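Local coordinates for protein probable TonB-dependent receptor (PDB 4K3F) that probably binds methionine in the periplasm as an NlpA-family lipoprotein serving uptake, and here holds selenomethionine, at residues R115-L120 / A136-I141. Sequence-based numbering, arbitrary orientation. Where two conformers were deposited one is given.
Sequences RALLLL and ATPKDI. With MSE (selenomethionine), chain B.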
loop_
_atom_site.group_PDB
_atom_site.type_symbol
_atom_site.label_atom_id
_atom_site.label_comp_id
_atom_site.label_asym_id
_atom_site.label_seq_id
_atom_site.Cartn_x
_atom_site.Cartn_y
_atom_site.Cartn_z
ATOM N N ARG A 115 3.636 -4.305 9.664
ATOM C CA ARG A 115 2.226 -3.997 9.573
ATOM C C ARG A 115 1.331 -5.262 9.662
ATOM O O ARG A 115 0.335 -5.283 10.382
ATOM C CB ARG A 115 2.016 -3.285 8.260
ATOM C CG ARG A 115 0.613 -3.102 7.817
ATOM C CD ARG A 115 0.633 -2.479 6.434
ATOM N NE ARG A 115 -0.645 -1.903 6.180
ATOM C CZ ARG A 115 -0.986 -1.287 5.057
ATOM N NH1 ARG A 115 -0.127 -1.227 4.039
ATOM N NH2 ARG A 115 -2.187 -0.786 4.956
ATOM N N ALA A 116 1.716 -6.299 8.918
ATOM C CA ALA A 116 1.012 -7.565 8.937
ATOM C C ALA A 116 1.049 -8.191 10.315
ATOM O O ALA A 116 0.015 -8.650 10.809
ATOM C CB ALA A 116 1.613 -8.515 7.906
ATOM N N LEU A 117 2.240 -8.178 10.964
ATOM C CA LEU A 117 2.344 -8.747 12.310
ATOM C C LEU A 117 1.449 -7.966 13.292
ATOM O O LEU A 117 0.837 -8.551 14.196
ATOM C CB LEU A 117 3.785 -8.743 12.787
ATOM C CG LEU A 117 4.692 -9.739 12.071
ATOM C CD1 LEU A 117 6.156 -9.484 12.426
ATOM C CD2 LEU A 117 4.301 -11.162 12.447
ATOM N N LEU A 118 1.395 -6.647 13.132
ATOM C CA LEU A 118 0.521 -5.835 13.988
ATOM C C LEU A 118 -0.961 -6.163 13.810
ATOM O O LEU A 118 -1.711 -6.159 14.787
ATOM C CB LEU A 118 0.768 -4.337 13.760
ATOM C CG LEU A 118 2.109 -3.834 14.309
ATOM C CD1 LEU A 118 2.296 -2.372 13.943
ATOM C CD2 LEU A 118 2.215 -3.981 15.805
ATOM N N LEU A 119 -1.382 -6.463 12.585
ATOM C CA LEU A 119 -2.761 -6.904 12.334
ATOM C C LEU A 119 -2.981 -8.257 13.013
ATOM O O LEU A 119 -4.028 -8.481 13.640
ATOM C CB LEU A 119 -3.062 -7.001 10.818
ATOM C CG LEU A 119 -4.476 -7.495 10.503
ATOM C CD1 LEU A 119 -5.545 -6.609 11.170
ATOM C CD2 LEU A 119 -4.697 -7.629 8.999
ATOM N N LEU A 120 -2.022 -9.181 12.902
ATOM C CA LEU A 120 -2.162 -10.479 13.597
ATOM C C LEU A 120 -2.283 -10.260 15.115
ATOM O O LEU A 120 -3.047 -10.965 15.822
ATOM C CB LEU A 120 -0.997 -11.425 13.299
ATOM C CG LEU A 120 -0.895 -11.857 11.844
ATOM C CD1 LEU A 120 0.378 -12.671 11.568
ATOM C CD2 LEU A 120 -2.116 -12.659 11.452
ATOM N N ALA A 136 8.118 -4.237 13.600
ATOM C CA ALA A 136 8.246 -5.498 14.289
ATOM C C ALA A 136 8.575 -6.627 13.338
ATOM O O ALA A 136 8.194 -6.595 12.160
ATOM C CB ALA A 136 6.978 -5.812 15.067
ATOM N N THR A 137 9.283 -7.629 13.863
ATOM C CA THR A 137 9.598 -8.850 13.134
ATOM C C THR A 137 9.090 -10.060 13.909
ATOM O O THR A 137 8.712 -9.928 15.068
ATOM C CB THR A 137 11.118 -9.008 12.954
ATOM O OG1 THR A 137 11.735 -9.273 14.219
ATOM C CG2 THR A 137 11.709 -7.742 12.321
ATOM N N PRO A 138 9.095 -11.246 13.279
ATOM C CA PRO A 138 8.678 -12.457 14.006
ATOM C C PRO A 138 9.420 -12.746 15.291
ATOM O O PRO A 138 8.853 -13.403 16.182
ATOM C CB PRO A 138 8.894 -13.557 12.974
ATOM C CG PRO A 138 8.623 -12.876 11.672
ATOM C CD PRO A 138 9.294 -11.544 11.852
ATOM N N LYS A 139 10.656 -12.264 15.419
ATOM C CA LYS A 139 11.413 -12.314 16.660
ATOM C C LYS A 139 10.771 -11.575 17.847
ATOM O O LYS A 139 11.102 -11.852 19.004
ATOM C CB LYS A 139 12.822 -11.737 16.457
ATOM N N ASP A 140 9.889 -10.629 17.550
ATOM C CA ASP A 140 9.163 -9.848 18.544
ATOM C C ASP A 140 7.865 -10.500 19.031
ATOM O O ASP A 140 7.167 -9.921 19.865
ATOM C CB ASP A 140 8.856 -8.465 17.955
ATOM C CG ASP A 140 10.121 -7.714 17.608
ATOM O OD1 ASP A 140 11.138 -7.944 18.292
ATOM O OD2 ASP A 140 10.105 -6.921 16.640
ATOM N N ILE A 141 7.558 -11.706 18.543
ATOM C CA ILE A 141 6.380 -12.439 19.008
ATOM C C ILE A 141 6.674 -12.998 20.404
ATOM O O ILE A 141 7.700 -13.686 20.616
ATOM C CB ILE A 141 5.976 -13.557 18.002
ATOM C CG1 ILE A 141 5.504 -12.965 16.665
ATOM C CG2 ILE A 141 4.889 -14.476 18.546
ATOM C CD1 ILE A 141 5.248 -13.977 15.559
HETATM N N MSE B 300 -0.757 0.288 -1.708
HETATM C CA MSE B 300 0.087 -0.451 -0.725
HETATM C C MSE B 300 -0.635 -0.381 0.615
HETATM O O MSE B 300 -1.136 0.687 0.985
HETATM O OXT MSE B 300 -0.706 -1.383 1.336
HETATM C CB MSE B 300 1.499 0.148 -0.617
HETATM C CG MSE B 300 2.377 -0.609 0.351
HETATM SE SE MSE B 300 4.098 0.312 0.575
HETATM C CE MSE B 300 4.835 0.037 -1.142
#
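Leu117 projects from helix 110-122 into the bend of the loop at 136-141, and its two methyl branches divide the work. CD1 presses end-on against the backbone where Thr137 passes into Pro138, coming within 3.3 Å of Thr137 C, a tight approach. The same methyl reaches the Pro138 ring at CD, 3.8 Å away. CD2 turns to Ile141, whose CD1 lies 4.3 Å away. With CG anti to its carbonyl carbon (chi1 -71°), Leu117 extends outward toward the loop. Ala136 meets Leu117 CD1 mainly through its carbonyl oxygen, with its CB directed toward the helix. The contact rests on van der Waals packing of one leucine against main chain and two side chains, and joins a helix of the lobe built on the five-stranded sheet, in a two-lobed fold of the periplasmic binding protein type, to the excursion between strands 127-128 and 141-143. Bonds within the loop brace its turn: Thr137 N donates to Asp140 OD2 at 3.0 Å, nearly straight (167°) but from above the carboxylate plane, while Asp140 N returns to Thr137 O, closing the short 3-10 turn. Asp140 OD1 forms a salt bridge with Lys129. On the sheet side, Leu117 also rests on Ile106, and Pro138 and Ile141 both reach Ile150. Arg115, two residues before Leu117, points away from the loop into the ligand pocket; its extended chain brings NH1 2.8 Å from OXT of the selenomethionine, a bent bond (133°) made at the guanidinium edge, while NH2 forms a salt bridge with Glu190.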